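PDB 6RIW: ORF10 from Moritella marina, which probably extends acyl chains on carrier protein by ketosynthase condensation, this piece being the ketosynthase-chain length factor didomain of a polyunsaturated fatty acid synthase. Local coordinates for residues A[701-709]-A[951-959]; A[126-134]-A[158-169]. One frame throughout, in Å; residues are numbered along the deposited sequence.

Contact 1: A[701-709]-A[951-959]; sequences NITLRQHYG and DNLKPQGIS
His707 O is gripped from the 951-959 loop by the N-H of Ile958, at 2.8 Å and nearly in line with the carbonyl bond; water 2 adds a weak bond to the same oxygen and also takes the N-H of Gly957. The imidazole of His707 works as a second acceptor: Gln956 N donates to His707 ND1 at 3.0 Å, close to the ring plane. Water 3 links His707 NE2 to Asn952 O. CG of His707 stands anti to its carbonyl carbon (chi1 -61°), which turns the ring into the bend of the loop. One face lies against Thr703 O of its own helix, and the opposite face is covered by the amide of Gln956, its NE2 near the rim and its plane 40° from that of the ring. Gln956 NE2 also bonds to Thr164 O and Gln956 OE1 to Ala166 N, both in the first thiolase-like half, the ketosynthase. The setting is the C-terminal end of helix 699-706 in the second thiolase-like half, probably the chain length factor, met here by a loop from far down the chain. Water 1 bridges Thr703 O, Leu953 O and Gln706 NE2, an amide nitrogen that also bonds to Leu519 O. Thr703 CG2 reaches Leu953 CD2 at 3.9 Å, while Ile958 lies alongside the Tyr708 ring, with CG2 3.8 Å from Tyr708 CE1.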
ATOM      1  N   ASN A 701      14.504  -2.817   8.224  1.00 10.74           N
ATOM      2  CA  ASN A 701      14.714  -3.519   6.963  1.00 11.97           C
ATOM      3  C   ASN A 701      15.912  -4.447   7.023  1.00 10.20           C
ATOM      4  O   ASN A 701      15.871  -5.536   6.451  1.00 11.60           O
ATOM      5  CB  ASN A 701      14.878  -2.569   5.785  1.00 10.79           C
ATOM      6  CG  ASN A 701      14.886  -3.331   4.467  1.00 12.46           C
ATOM      7  OD1 ASN A 701      13.891  -3.983   4.126  1.00 13.20           O
ATOM      8  ND2 ASN A 701      16.003  -3.295   3.749  1.00 14.02           N
ATOM      9  N   ILE A 702      16.996  -4.046   7.689  1.00 10.61           N
ATOM     10  CA  ILE A 702      18.133  -4.960   7.781  1.00 10.97           C
ATOM     11  C   ILE A 702      17.720  -6.234   8.527  1.00 12.41           C
ATOM     12  O   ILE A 702      18.018  -7.363   8.093  1.00 11.20           O
ATOM     13  CB  ILE A 702      19.346  -4.269   8.443  1.00 10.82           C
ATOM     14  CG1 ILE A 702      20.257  -3.599   7.408  1.00 13.31           C
ATOM     15  CG2 ILE A 702      20.260  -5.349   9.090  1.00 14.17           C
ATOM     16  CD1 ILE A 702      19.587  -2.573   6.526  1.00 11.44           C
ATOM     17  N   THR A 703      17.002  -6.069   9.636  1.00 10.15           N
ATOM     18  CA  THR A 703      16.436  -7.193  10.387  1.00 10.53           C
ATOM     19  C   THR A 703      15.580  -8.098   9.505  1.00 10.98           C
ATOM     20  O   THR A 703      15.738  -9.327   9.506  1.00 11.48           O
ATOM     21  CB  THR A 703      15.578  -6.647  11.537  1.00  9.66           C
ATOM     22  OG1 THR A 703      16.397  -5.886  12.422  1.00 12.02           O
ATOM     23  CG2 THR A 703      14.921  -7.786  12.321  1.00 12.18           C
ATOM     24  N   LEU A 704      14.659  -7.504   8.750  1.00 10.46           N
ATOM     25  CA  LEU A 704      13.774  -8.285   7.890  1.00 11.29           C
ATOM     26  C   LEU A 704      14.553  -9.056   6.827  1.00 11.34           C
ATOM     27  O   LEU A 704      14.332 -10.259   6.627  1.00 10.93           O
ATOM     28  CB  LEU A 704      12.747  -7.350   7.231  1.00 10.34           C
ATOM     29  CG  LEU A 704      11.871  -8.003   6.154  1.00 12.03           C
ATOM     30  CD1 LEU A 704      11.100  -9.198   6.753  1.00 11.57           C
ATOM     31  CD2 LEU A 704      10.913  -6.990   5.534  1.00 14.79           C
ATOM     32  N   ARG A 705      15.429  -8.368   6.084  1.00  8.97           N
ATOM     33  CA  ARG A 705      16.030  -9.022   4.931  1.00  9.15           C
ATOM     34  C   ARG A 705      17.061 -10.047   5.339  1.00  9.45           C
ATOM     35  O   ARG A 705      17.276 -11.006   4.591  1.00 10.47           O
ATOM     36  CB  ARG A 705      16.650  -7.981   3.985  1.00  8.99           C
ATOM     37  CG  ARG A 705      15.630  -6.886   3.566  1.00 10.16           C
ATOM     38  CD  ARG A 705      14.428  -7.465   2.817  1.00 12.79           C
ATOM     39  NE  ARG A 705      13.439  -6.418   2.519  1.00 11.59           N
ATOM     40  CZ  ARG A 705      12.352  -6.588   1.767  1.00 13.38           C
ATOM     41  NH1 ARG A 705      12.090  -7.769   1.194  1.00 12.04           N
ATOM     42  NH2 ARG A 705      11.520  -5.562   1.585  1.00 11.95           N
ATOM     43  N   GLN A 706      17.646  -9.912   6.532  1.00  9.42           N
ATOM     44  CA  GLN A 706      18.510 -10.979   7.043  1.00 10.67           C
ATOM     45  C   GLN A 706      17.788 -12.317   7.141  1.00 13.32           C
ATOM     46  O   GLN A 706      18.444 -13.365   7.119  1.00 12.53           O
ATOM     47  CB  GLN A 706      19.055 -10.613   8.428  1.00 11.88           C
ATOM     48  CG  GLN A 706      20.310  -9.761   8.386  1.00 15.27           C
ATOM     49  CD  GLN A 706      21.122  -9.941   9.647  1.00 21.53           C
ATOM     50  OE1 GLN A 706      22.312 -10.217   9.576  1.00 19.68           O
ATOM     51  NE2 GLN A 706      20.466  -9.832  10.824  1.00 21.27           N
ATOM     52  N   HIS A 707      16.458 -12.311   7.306  1.00 11.38           N
ATOM     53  CA  HIS A 707      15.704 -13.563   7.337  1.00 12.17           C
ATOM     54  C   HIS A 707      15.728 -14.301   6.006  1.00 13.81           C
ATOM     55  O   HIS A 707      15.472 -15.504   5.992  1.00 13.54           O
ATOM     56  CB  HIS A 707      14.232 -13.338   7.739  1.00 13.47           C
ATOM     57  CG  HIS A 707      14.057 -12.751   9.103  1.00 13.14           C
ATOM     58  ND1 HIS A 707      14.657 -13.286  10.220  1.00 14.03           N
ATOM     59  CD2 HIS A 707      13.362 -11.665   9.531  1.00 11.80           C
ATOM     60  CE1 HIS A 707      14.336 -12.563  11.281  1.00 13.05           C
ATOM     61  NE2 HIS A 707      13.562 -11.565  10.891  1.00 11.24           N
ATOM     62  N   TYR A 708      16.086 -13.627   4.901  1.00 11.07           N
ATOM     63  CA  TYR A 708      16.099 -14.239   3.575  1.00 12.50           C
ATOM     64  C   TYR A 708      17.489 -14.564   3.058  1.00 12.35           C
ATOM     65  O   TYR A 708      17.616 -15.399   2.150  1.00 13.87           O
ATOM     66  CB  TYR A 708      15.375 -13.324   2.571  1.00 11.52           C
ATOM     67  CG  TYR A 708      13.948 -13.097   3.017  1.00 13.20           C
ATOM     68  CD1 TYR A 708      12.981 -14.089   2.855  1.00 14.77           C
ATOM     69  CD2 TYR A 708      13.580 -11.912   3.640  1.00 17.61           C
ATOM     70  CE1 TYR A 708      11.644 -13.889   3.298  1.00 15.92           C
ATOM     71  CE2 TYR A 708      12.266 -11.699   4.073  1.00 20.13           C
ATOM     72  CZ  TYR A 708      11.310 -12.689   3.905  1.00 17.84           C
ATOM     73  OH  TYR A 708      10.023 -12.432   4.341  1.00 16.46           O
ATOM     74  N   GLY A 709      18.518 -13.954   3.622  1.00 13.09           N
ATOM     75  CA  GLY A 709      19.882 -14.263   3.257  1.00 13.75           C
ATOM     76  C   GLY A 709      20.851 -13.310   3.931  1.00 12.69           C
ATOM     77  O   GLY A 709      20.466 -12.227   4.383  1.00 12.38           O
ATOM     78  N   ASP A 951      13.526 -13.632  20.295  1.00 13.64           N
ATOM     79  CA  ASP A 951      13.588 -14.792  19.398  1.00 17.61           C
ATOM     80  C   ASP A 951      13.256 -14.436  17.952  1.00 16.45           C
ATOM     81  O   ASP A 951      13.840 -15.005  17.023  1.00 16.25           O
ATOM     82  CB  ASP A 951      12.611 -15.890  19.853  1.00 24.77           C
ATOM     83  CG  ASP A 951      12.710 -16.203  21.329  1.00 37.92           C
ATOM     84  OD1 ASP A 951      12.239 -15.375  22.144  1.00 36.67           O
ATOM     85  OD2 ASP A 951      13.251 -17.285  21.668  1.00 42.19           O
ATOM     86  N   ASN A 952      12.282 -13.543  17.736  1.00 15.69           N
ATOM     87  CA  ASN A 952      11.855 -13.245  16.372  1.00 14.27           C
ATOM     88  C   ASN A 952      12.898 -12.470  15.569  1.00 15.47           C
ATOM     89  O   ASN A 952      12.773 -12.392  14.340  1.00 15.32           O
ATOM     90  CB  ASN A 952      10.548 -12.449  16.401  1.00 12.01           C
ATOM     91  CG  ASN A 952       9.338 -13.337  16.573  1.00 15.90           C
ATOM     92  OD1 ASN A 952       9.327 -14.472  16.116  1.00 18.28           O
ATOM     93  ND2 ASN A 952       8.314 -12.825  17.233  1.00 15.83           N
ATOM     94  N   LEU A 953      13.905 -11.895  16.230  1.00 14.21           N
ATOM     95  CA  LEU A 953      14.953 -11.156  15.533  1.00 14.13           C
ATOM     96  C   LEU A 953      16.024 -12.062  14.938  1.00 14.27           C
ATOM     97  O   LEU A 953      16.717 -11.653  13.999  1.00 15.08           O
ATOM     98  CB  LEU A 953      15.619 -10.169  16.496  1.00 13.92           C
ATOM     99  CG  LEU A 953      14.751  -9.113  17.163  1.00 16.63           C
ATOM    100  CD1 LEU A 953      15.612  -8.188  18.069  1.00 14.91           C
ATOM    101  CD2 LEU A 953      13.997  -8.311  16.118  1.00 17.45           C
ATOM    102  N   LYS A 954      16.207 -13.259  15.481  1.00 13.87           N
ATOM    103  CA  LYS A 954      17.232 -14.145  14.960  1.00 15.86           C
ATOM    104  C   LYS A 954      16.950 -14.447  13.488  1.00 13.49           C
ATOM    105  O   LYS A 954      15.814 -14.817  13.146  1.00 14.01           O
ATOM    106  CB  LYS A 954      17.241 -15.436  15.772  1.00 17.33           C
ATOM    107  CG  LYS A 954      18.172 -16.501  15.218  1.00 24.80           C
ATOM    108  CD  LYS A 954      18.080 -17.775  16.074  1.00 30.43           C
ATOM    109  CE  LYS A 954      19.282 -18.691  15.865  1.00 30.37           C
ATOM    110  NZ  LYS A 954      19.036 -19.661  14.774  1.00 34.22           N
ATOM    111  N   PRO A 955      17.936 -14.299  12.594  1.00 13.99           N
ATOM    112  CA  PRO A 955      17.719 -14.627  11.171  1.00 14.02           C
ATOM    113  C   PRO A 955      17.063 -15.988  10.966  1.00 14.97           C
ATOM    114  O   PRO A 955      17.585 -17.026  11.405  1.00 13.33           O
ATOM    115  CB  PRO A 955      19.134 -14.576  10.579  1.00 15.52           C
ATOM    116  CG  PRO A 955      19.870 -13.561  11.459  1.00 16.80           C
ATOM    117  CD  PRO A 955      19.286 -13.756  12.852  1.00 18.01           C
ATOM    118  N   GLN A 956      15.895 -15.987  10.315  1.00 14.07           N
ATOM    119  CA  GLN A 956      15.025 -17.163  10.291  1.00 14.10           C
ATOM    120  C   GLN A 956      15.408 -18.206   9.246  1.00 12.84           C
ATOM    121  O   GLN A 956      14.879 -19.323   9.300  1.00 15.27           O
ATOM    122  CB  GLN A 956      13.566 -16.732  10.076  1.00 16.95           C
ATOM    123  CG  GLN A 956      13.015 -16.023  11.300  1.00 16.50           C
ATOM    124  CD  GLN A 956      11.575 -15.557  11.124  1.00 15.19           C
ATOM    125  OE1 GLN A 956      10.865 -16.006  10.233  1.00 16.78           O
ATOM    126  NE2 GLN A 956      11.138 -14.662  12.003  1.00 14.28           N
ATOM    127  N   GLY A 957      16.299 -17.890   8.313  1.00 13.65           N
ATOM    128  CA  GLY A 957      16.663 -18.842   7.269  1.00 16.70           C
ATOM    129  C   GLY A 957      15.539 -19.201   6.323  1.00 17.89           C
ATOM    130  O   GLY A 957      15.389 -20.381   5.971  1.00 15.81           O
ATOM    131  N   ILE A 958      14.741 -18.216   5.900  1.00 12.69           N
ATOM    132  CA  ILE A 958      13.588 -18.497   5.050  1.00 12.79           C
ATOM    133  C   ILE A 958      14.081 -18.878   3.667  1.00 16.37           C
ATOM    134  O   ILE A 958      14.918 -18.188   3.080  1.00 14.93           O
ATOM    135  CB  ILE A 958      12.649 -17.282   4.966  1.00 14.34           C
ATOM    136  CG1 ILE A 958      12.174 -16.850   6.357  1.00 16.43           C
ATOM    137  CG2 ILE A 958      11.449 -17.595   4.065  1.00 17.47           C
ATOM    138  CD1 ILE A 958      11.419 -17.922   7.139  1.00 17.74           C
ATOM    139  N   SER A 959      13.553 -19.971   3.129  1.00 17.27           N
ATOM    140  CA  SER A 959      13.985 -20.416   1.812  1.00 21.68           C
ATOM    141  C   SER A 959      13.376 -19.542   0.716  1.00 17.54           C
ATOM    142  O   SER A 959      12.282 -18.980   0.858  1.00 15.38           O
ATOM    143  CB  SER A 959      13.569 -21.864   1.583  1.00 21.16           C
ATOM    144  OG  SER A 959      12.148 -21.931   1.660  1.00 25.58           O
TER
HETATM  145  O   HOH W   1      17.436 -10.661  11.374  1.00 15.15           O
HETATM  146  O   HOH W   2      18.330 -16.151   7.335  1.00 14.93           O
HETATM  147  O   HOH W   3      12.437 -10.024  13.000  1.00 14.61           O
HETATM  148  O   HOH W   4      15.502 -16.653   0.793  1.00 16.37           O

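Contact 2: A[126-134]-A[158-169]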
ATOM      1  N   THR A 126       0.629  -4.480  10.958  1.00 13.16           N
ATOM      2  CA  THR A 126      -0.417  -5.439  11.284  1.00 11.44           C
ATOM      3  C   THR A 126      -0.161  -6.011  12.669  1.00 12.87           C
ATOM      4  O   THR A 126       0.881  -5.775  13.294  1.00 11.26           O
ATOM      5  CB  THR A 126      -0.492  -6.582  10.267  1.00 14.05           C
ATOM      6  OG1 THR A 126       0.686  -7.390  10.371  1.00 13.38           O
ATOM      7  CG2 THR A 126      -0.661  -6.053   8.820  1.00 13.25           C
ATOM      8  N   LYS A 127      -1.124  -6.802  13.157  1.00 11.35           N
ATOM      9  CA  LYS A 127      -0.927  -7.389  14.476  1.00 13.57           C
ATOM     10  C   LYS A 127       0.276  -8.327  14.482  1.00 15.98           C
ATOM     11  O   LYS A 127       0.985  -8.412  15.492  1.00 14.89           O
ATOM     12  CB  LYS A 127      -2.204  -8.113  14.924  1.00 13.48           C
ATOM     13  CG  LYS A 127      -3.423  -7.186  15.015  1.00 14.36           C
ATOM     14  CD  LYS A 127      -4.628  -7.933  15.647  1.00 18.04           C
ATOM     15  CE  LYS A 127      -5.117  -9.050  14.707  1.00 19.75           C
ATOM     16  NZ  LYS A 127      -5.690  -8.547  13.392  1.00 18.02           N
ATOM     17  N   SER A 128       0.578  -8.957  13.337  1.00 13.62           N
ATOM     18  CA  SER A 128       1.718  -9.859  13.252  1.00 13.18           C
ATOM     19  C   SER A 128       3.025  -9.132  12.957  1.00 11.47           C
ATOM     20  O   SER A 128       4.071  -9.514  13.490  1.00 13.50           O
ATOM     21  CB  SER A 128       1.478 -10.926  12.178  1.00 15.70           C
ATOM     22  OG  SER A 128       0.322 -11.694  12.495  1.00 15.66           O
ATOM     23  N   SER A 129       3.014  -8.124  12.083  1.00 11.37           N
ATOM     24  CA  SER A 129       4.289  -7.464  11.759  1.00 12.71           C
ATOM     25  C   SER A 129       4.918  -6.816  12.997  1.00 11.79           C
ATOM     26  O   SER A 129       6.151  -6.796  13.128  1.00 11.61           O
ATOM     27  CB  SER A 129       4.099  -6.454  10.616  1.00 10.33           C
ATOM     28  OG  SER A 129       3.388  -5.291  11.014  1.00 11.89           O
ATOM     29  N   ASN A 130       4.088  -6.333  13.934  1.00 11.33           N
ATOM     30  CA  ASN A 130       4.578  -5.790  15.202  1.00 12.24           C
ATOM     31  C   ASN A 130       5.528  -6.754  15.895  1.00 13.37           C
ATOM     32  O   ASN A 130       6.540  -6.336  16.470  1.00 11.68           O
ATOM     33  CB  ASN A 130       3.412  -5.494  16.160  1.00 11.09           C
ATOM     34  CG  ASN A 130       2.577  -4.300  15.770  1.00 14.98           C
ATOM     35  OD1 ASN A 130       2.995  -3.436  15.000  1.00 14.51           O
ATOM     36  ND2 ASN A 130       1.365  -4.244  16.320  1.00 13.05           N
ATOM     37  N   GLN A 131       5.217  -8.055  15.856  1.00 12.53           N
ATOM     38  CA  GLN A 131       6.010  -9.025  16.606  1.00 13.60           C
ATOM     39  C   GLN A 131       7.446  -9.089  16.108  1.00 12.52           C
ATOM     40  O   GLN A 131       8.350  -9.460  16.869  1.00 14.17           O
ATOM     41  CB  GLN A 131       5.384 -10.427  16.516  1.00 14.90           C
ATOM     42  CG  GLN A 131       4.009 -10.576  17.150  1.00 13.78           C
ATOM     43  CD  GLN A 131       4.091 -10.948  18.629  1.00 16.02           C
ATOM     44  OE1 GLN A 131       5.181 -11.071  19.191  1.00 18.21           O
ATOM     45  NE2 GLN A 131       2.927 -11.118  19.266  1.00 18.51           N
ATOM     46  N   LEU A 132       7.679  -8.725  14.853  1.00  9.37           N
ATOM     47  CA  LEU A 132       9.009  -8.819  14.263  1.00 11.24           C
ATOM     48  C   LEU A 132       9.902  -7.629  14.584  1.00 12.01           C
ATOM     49  O   LEU A 132      11.113  -7.737  14.388  1.00 12.57           O
ATOM     50  CB  LEU A 132       8.898  -8.968  12.734  1.00 12.36           C
ATOM     51  CG  LEU A 132       8.209 -10.255  12.251  1.00 13.75           C
ATOM     52  CD1 LEU A 132       7.787 -10.148  10.784  1.00 13.53           C
ATOM     53  CD2 LEU A 132       9.112 -11.444  12.429  1.00 13.98           C
ATOM     54  N   PHE A 133       9.357  -6.512  15.074  1.00 12.08           N
ATOM     55  CA  PHE A 133      10.163  -5.300  15.216  1.00 11.12           C
ATOM     56  C   PHE A 133      10.155  -4.714  16.622  1.00 10.08           C
ATOM     57  O   PHE A 133      11.146  -4.110  17.031  1.00 11.95           O
ATOM     58  CB  PHE A 133       9.700  -4.253  14.202  1.00 10.57           C
ATOM     59  CG  PHE A 133       9.786  -4.755  12.796  1.00  8.65           C
ATOM     60  CD1 PHE A 133      11.038  -5.053  12.245  1.00 11.06           C
ATOM     61  CD2 PHE A 133       8.636  -5.004  12.051  1.00 10.48           C
ATOM     62  CE1 PHE A 133      11.126  -5.570  10.951  1.00 12.32           C
ATOM     63  CE2 PHE A 133       8.707  -5.496  10.761  1.00 11.67           C
ATOM     64  CZ  PHE A 133       9.944  -5.793  10.200  1.00 12.44           C
ATOM     65  N   MET A 134       9.063  -4.871  17.364  1.00 11.55           N
ATOM     66  CA  MET A 134       9.015  -4.306  18.715  1.00 11.57           C
ATOM     67  C   MET A 134      10.219  -4.675  19.580  1.00 12.92           C
ATOM     68  O   MET A 134      10.679  -3.809  20.347  1.00 14.23           O
ATOM     69  CB  MET A 134       7.727  -4.750  19.431  1.00 13.24           C
ATOM     70  CG  MET A 134       6.440  -4.133  18.959  1.00 14.64           C
ATOM     71  SD  MET A 134       6.481  -2.354  18.600  1.00 18.17           S
ATOM     72  CE  MET A 134       5.147  -2.265  17.399  1.00 15.95           C
ATOM     73  N   TYR A 158       5.586  -6.254  24.888  1.00 12.93           N
ATOM     74  CA  TYR A 158       4.454  -5.365  24.606  1.00 12.34           C
ATOM     75  C   TYR A 158       3.111  -6.098  24.563  1.00 15.09           C
ATOM     76  O   TYR A 158       2.081  -5.512  24.909  1.00 15.29           O
ATOM     77  CB  TYR A 158       4.702  -4.602  23.296  1.00 13.19           C
ATOM     78  CG  TYR A 158       4.400  -5.404  22.045  1.00 14.33           C
ATOM     79  CD1 TYR A 158       5.262  -6.400  21.611  1.00 11.90           C
ATOM     80  CD2 TYR A 158       3.239  -5.154  21.307  1.00 14.40           C
ATOM     81  CE1 TYR A 158       4.969  -7.149  20.441  1.00 14.33           C
ATOM     82  CE2 TYR A 158       2.932  -5.890  20.147  1.00 15.18           C
ATOM     83  CZ  TYR A 158       3.793  -6.879  19.730  1.00 12.50           C
ATOM     84  OH  TYR A 158       3.467  -7.601  18.596  1.00 13.09           O
ATOM     85  N   THR A 159       3.097  -7.368  24.157  1.00 15.94           N
ATOM     86  CA  THR A 159       1.898  -8.208  24.172  1.00 16.90           C
ATOM     87  C   THR A 159       2.386  -9.640  24.360  1.00 18.09           C
ATOM     88  O   THR A 159       3.589  -9.881  24.498  1.00 18.91           O
ATOM     89  CB  THR A 159       1.059  -8.031  22.895  1.00 19.30           C
ATOM     90  OG1 THR A 159      -0.260  -8.566  23.076  1.00 20.00           O
ATOM     91  CG2 THR A 159       1.710  -8.728  21.693  1.00 17.15           C
ATOM     92  N   ALA A 160       1.467 -10.600  24.366  1.00 14.57           N
ATOM     93  CA  ALA A 160       1.934 -11.983  24.462  1.00 19.18           C
ATOM     94  C   ALA A 160       2.840 -12.275  23.267  1.00 17.52           C
ATOM     95  O   ALA A 160       2.418 -12.067  22.119  1.00 17.22           O
ATOM     96  CB  ALA A 160       0.769 -12.970  24.487  1.00 22.61           C
ATOM     97  N   PRO A 161       4.072 -12.714  23.485  1.00 17.58           N
ATOM     98  CA  PRO A 161       4.979 -12.980  22.357  1.00 18.01           C
ATOM     99  C   PRO A 161       4.518 -14.184  21.552  1.00 21.81           C
ATOM    100  O   PRO A 161       4.044 -15.175  22.111  1.00 18.77           O
ATOM    101  CB  PRO A 161       6.331 -13.274  23.029  1.00 20.49           C
ATOM    102  CG  PRO A 161       6.127 -13.075  24.494  1.00 22.92           C
ATOM    103  CD  PRO A 161       4.681 -12.994  24.796  1.00 20.90           C
ATOM    104  N   LYS A 162       4.668 -14.096  20.228  1.00 15.31           N
ATOM    105  CA  LYS A 162       4.359 -15.219  19.345  1.00 18.91           C
ATOM    106  C   LYS A 162       5.473 -15.369  18.322  1.00 20.19           C
ATOM    107  O   LYS A 162       5.947 -14.375  17.755  1.00 17.33           O
ATOM    108  CB  LYS A 162       3.015 -15.036  18.604  1.00 21.66           C
ATOM    109  CG  LYS A 162       1.835 -14.667  19.474  1.00 26.28           C
ATOM    110  CD  LYS A 162       1.338 -15.861  20.306  1.00 32.78           C
ATOM    111  CE  LYS A 162       0.192 -15.460  21.270  1.00 37.14           C
ATOM    112  NZ  LYS A 162      -1.028 -14.923  20.569  1.00 45.05           N
ATOM    113  N   LYS A 163       5.897 -16.614  18.093  1.00 19.31           N
ATOM    114  CA  LYS A 163       6.803 -16.881  16.990  1.00 20.05           C
ATOM    115  C   LYS A 163       6.130 -16.474  15.690  1.00 17.15           C
ATOM    116  O   LYS A 163       4.989 -16.863  15.420  1.00 16.48           O
ATOM    117  CB  LYS A 163       7.197 -18.361  16.959  1.00 21.35           C
ATOM    118  CG  LYS A 163       8.142 -18.736  18.083  1.00 31.04           C
ATOM    119  CD  LYS A 163       8.278 -20.246  18.240  1.00 38.29           C
ATOM    120  CE  LYS A 163       9.674 -20.612  18.749  1.00 40.99           C
ATOM    121  NZ  LYS A 163       9.766 -22.063  19.079  1.00 44.80           N
ATOM    122  N   THR A 164       6.822 -15.658  14.897  1.00 13.86           N
ATOM    123  CA  THR A 164       6.196 -15.004  13.757  1.00 15.30           C
ATOM    124  C   THR A 164       7.081 -15.138  12.527  1.00 14.29           C
ATOM    125  O   THR A 164       8.265 -14.778  12.569  1.00 13.95           O
ATOM    126  CB  THR A 164       5.921 -13.527  14.085  1.00 15.78           C
ATOM    127  OG1 THR A 164       5.070 -13.467  15.237  1.00 14.11           O
ATOM    128  CG2 THR A 164       5.239 -12.831  12.921  1.00 14.11           C
ATOM    129  N   HIS A 165       6.509 -15.686  11.449  1.00 12.51           N
ATOM    130  CA  HIS A 165       7.225 -15.846  10.184  1.00 14.54           C
ATOM    131  C   HIS A 165       7.525 -14.483   9.568  1.00 14.02           C
ATOM    132  O   HIS A 165       6.648 -13.613   9.487  1.00 12.44           O
ATOM    133  CB  HIS A 165       6.381 -16.675   9.208  1.00 16.99           C
ATOM    134  CG  HIS A 165       7.138 -17.220   8.028  1.00 16.52           C
ATOM    135  ND1 HIS A 165       7.518 -16.435   6.957  1.00 14.53           N
ATOM    136  CD2 HIS A 165       7.532 -18.485   7.724  1.00 17.28           C
ATOM    137  CE1 HIS A 165       8.141 -17.183   6.060  1.00 16.25           C
ATOM    138  NE2 HIS A 165       8.156 -18.434   6.496  1.00 16.32           N
ATOM    139  N   ALA A 166       8.763 -14.327   9.096  1.00 13.29           N
ATOM    140  CA  ALA A 166       9.223 -13.066   8.501  1.00 11.66           C
ATOM    141  C   ALA A 166       8.320 -12.549   7.387  1.00 12.23           C
ATOM    142  O   ALA A 166       8.240 -11.329   7.174  1.00 12.14           O
ATOM    143  CB  ALA A 166      10.642 -13.251   7.952  1.00 15.62           C
ATOM    144  N   ASP A 167       7.654 -13.435   6.642  1.00 11.69           N
ATOM    145  CA  ASP A 167       6.793 -12.961   5.551  1.00 11.46           C
ATOM    146  C   ASP A 167       5.665 -12.062   6.063  1.00 11.82           C
ATOM    147  O   ASP A 167       5.064 -11.323   5.279  1.00 11.42           O
ATOM    148  CB  ASP A 167       6.192 -14.152   4.775  1.00 15.63           C
ATOM    149  CG  ASP A 167       7.181 -14.815   3.791  1.00 16.92           C
ATOM    150  OD1 ASP A 167       8.292 -14.280   3.547  1.00 17.28           O
ATOM    151  OD2 ASP A 167       6.834 -15.898   3.252  1.00 14.99           O
ATOM    152  N   ASN A 168       5.338 -12.124   7.358  1.00 12.74           N
ATOM    153  CA  ASN A 168       4.363 -11.214   7.936  1.00 11.20           C
ATOM    154  C   ASN A 168       4.817  -9.750   7.931  1.00 11.97           C
ATOM    155  O   ASN A 168       3.993  -8.863   8.160  1.00 11.50           O
ATOM    156  CB  ASN A 168       4.042 -11.668   9.358  1.00 11.94           C
ATOM    157  CG  ASN A 168       3.156 -12.907   9.366  1.00 15.82           C
ATOM    158  OD1 ASN A 168       2.035 -12.868   8.861  1.00 15.18           O
ATOM    159  ND2 ASN A 168       3.670 -14.019   9.897  1.00 12.51           N
ATOM    160  N   ALA A 169       6.074  -9.464   7.644  1.00 11.18           N
ATOM    161  CA  ALA A 169       6.464  -8.061   7.517  1.00 11.59           C
ATOM    162  C   ALA A 169       6.289  -7.517   6.098  1.00 12.76           C
ATOM    163  O   ALA A 169       6.470  -6.305   5.882  1.00 13.24           O
ATOM    164  CB  ALA A 169       7.923  -7.885   7.951  1.00 11.57           C
TER
HETATM  165  O   HOH W   5       1.274  -9.125   8.620  1.00 15.04           O
HETATM  166  O   HOH W   6       0.900  -7.006  17.752  1.00 14.03           O
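The loop 158-169 wraps along the first turns of the helix that starts near Ser129, the backbones coming closest where Ser129 and Ala169 have CA atoms 4.8 Å apart. Both direct hydrogen bonds between the segments use the Gln131 amide. Its chain bends at chi2 (-89°), bringing the amide alongside the loop backbone: NE2 donates to Ala160 O at 3.0 Å, while OE1 receives Lys162 N at 3.2 Å from above the carbonyl plane. At the base of the same side chain, Thr164 OG1 rests 3.3 Å from Gln131 CB and donates to Lys162 O. The ring of Tyr158 is sandwiched. Met134 CG sits over its centre, 3.6 Å from the centroid in a CH-pi contact, with the sulfur farther out above that face in a Met-aromatic arrangement; Thr159 CG2 covers the opposite face near the rim. Water 6 joins Tyr158 OH to Lys127 O and Asn130 ND2, which also bonds to Asp227. At the other end, Leu132 CD1 and the edge of the Phe133 ring converge on Ala169 CB, the former at 3.6 Å. Thr126 and Ser129 form a capping box: Ser129 N bonds to Thr126 OG1 and Thr126 N to Ser129 OG, which also bonds to His589 NE2. This part of the ketosynthase half faces the chain length factor half, where Arg592 of helix 589-595 lies against Met134 and Tyr158. Each end of the Gln131 amide thus has one loop partner, NE2 bonding in the amide plane, and the pair probably fixes its flip.

How the contacts relate
Following the chain from the N terminus, contact 2 comes first: residues 126-134 lead into helix 129-148, and the return loop 158-169 passes beside them, closing a short loop within the ketosynthase half. Only much later does contact 1 open, at 701-709 in the chain length factor half, and it closes a far longer loop when 951-959 arrives after helix 929-934. The two are in series, neither nested nor crossed, yet their centres lie about 13 Å apart. They meet directly, Tyr708 OH lying 2.7 Å from Asp167 OD1 and Asn952 ND2 2.9 Å from Lys162 O, both probable hydrogen bonds. Residues 951-959 thus join both halves, packing on the helix end of one and the loop of the other.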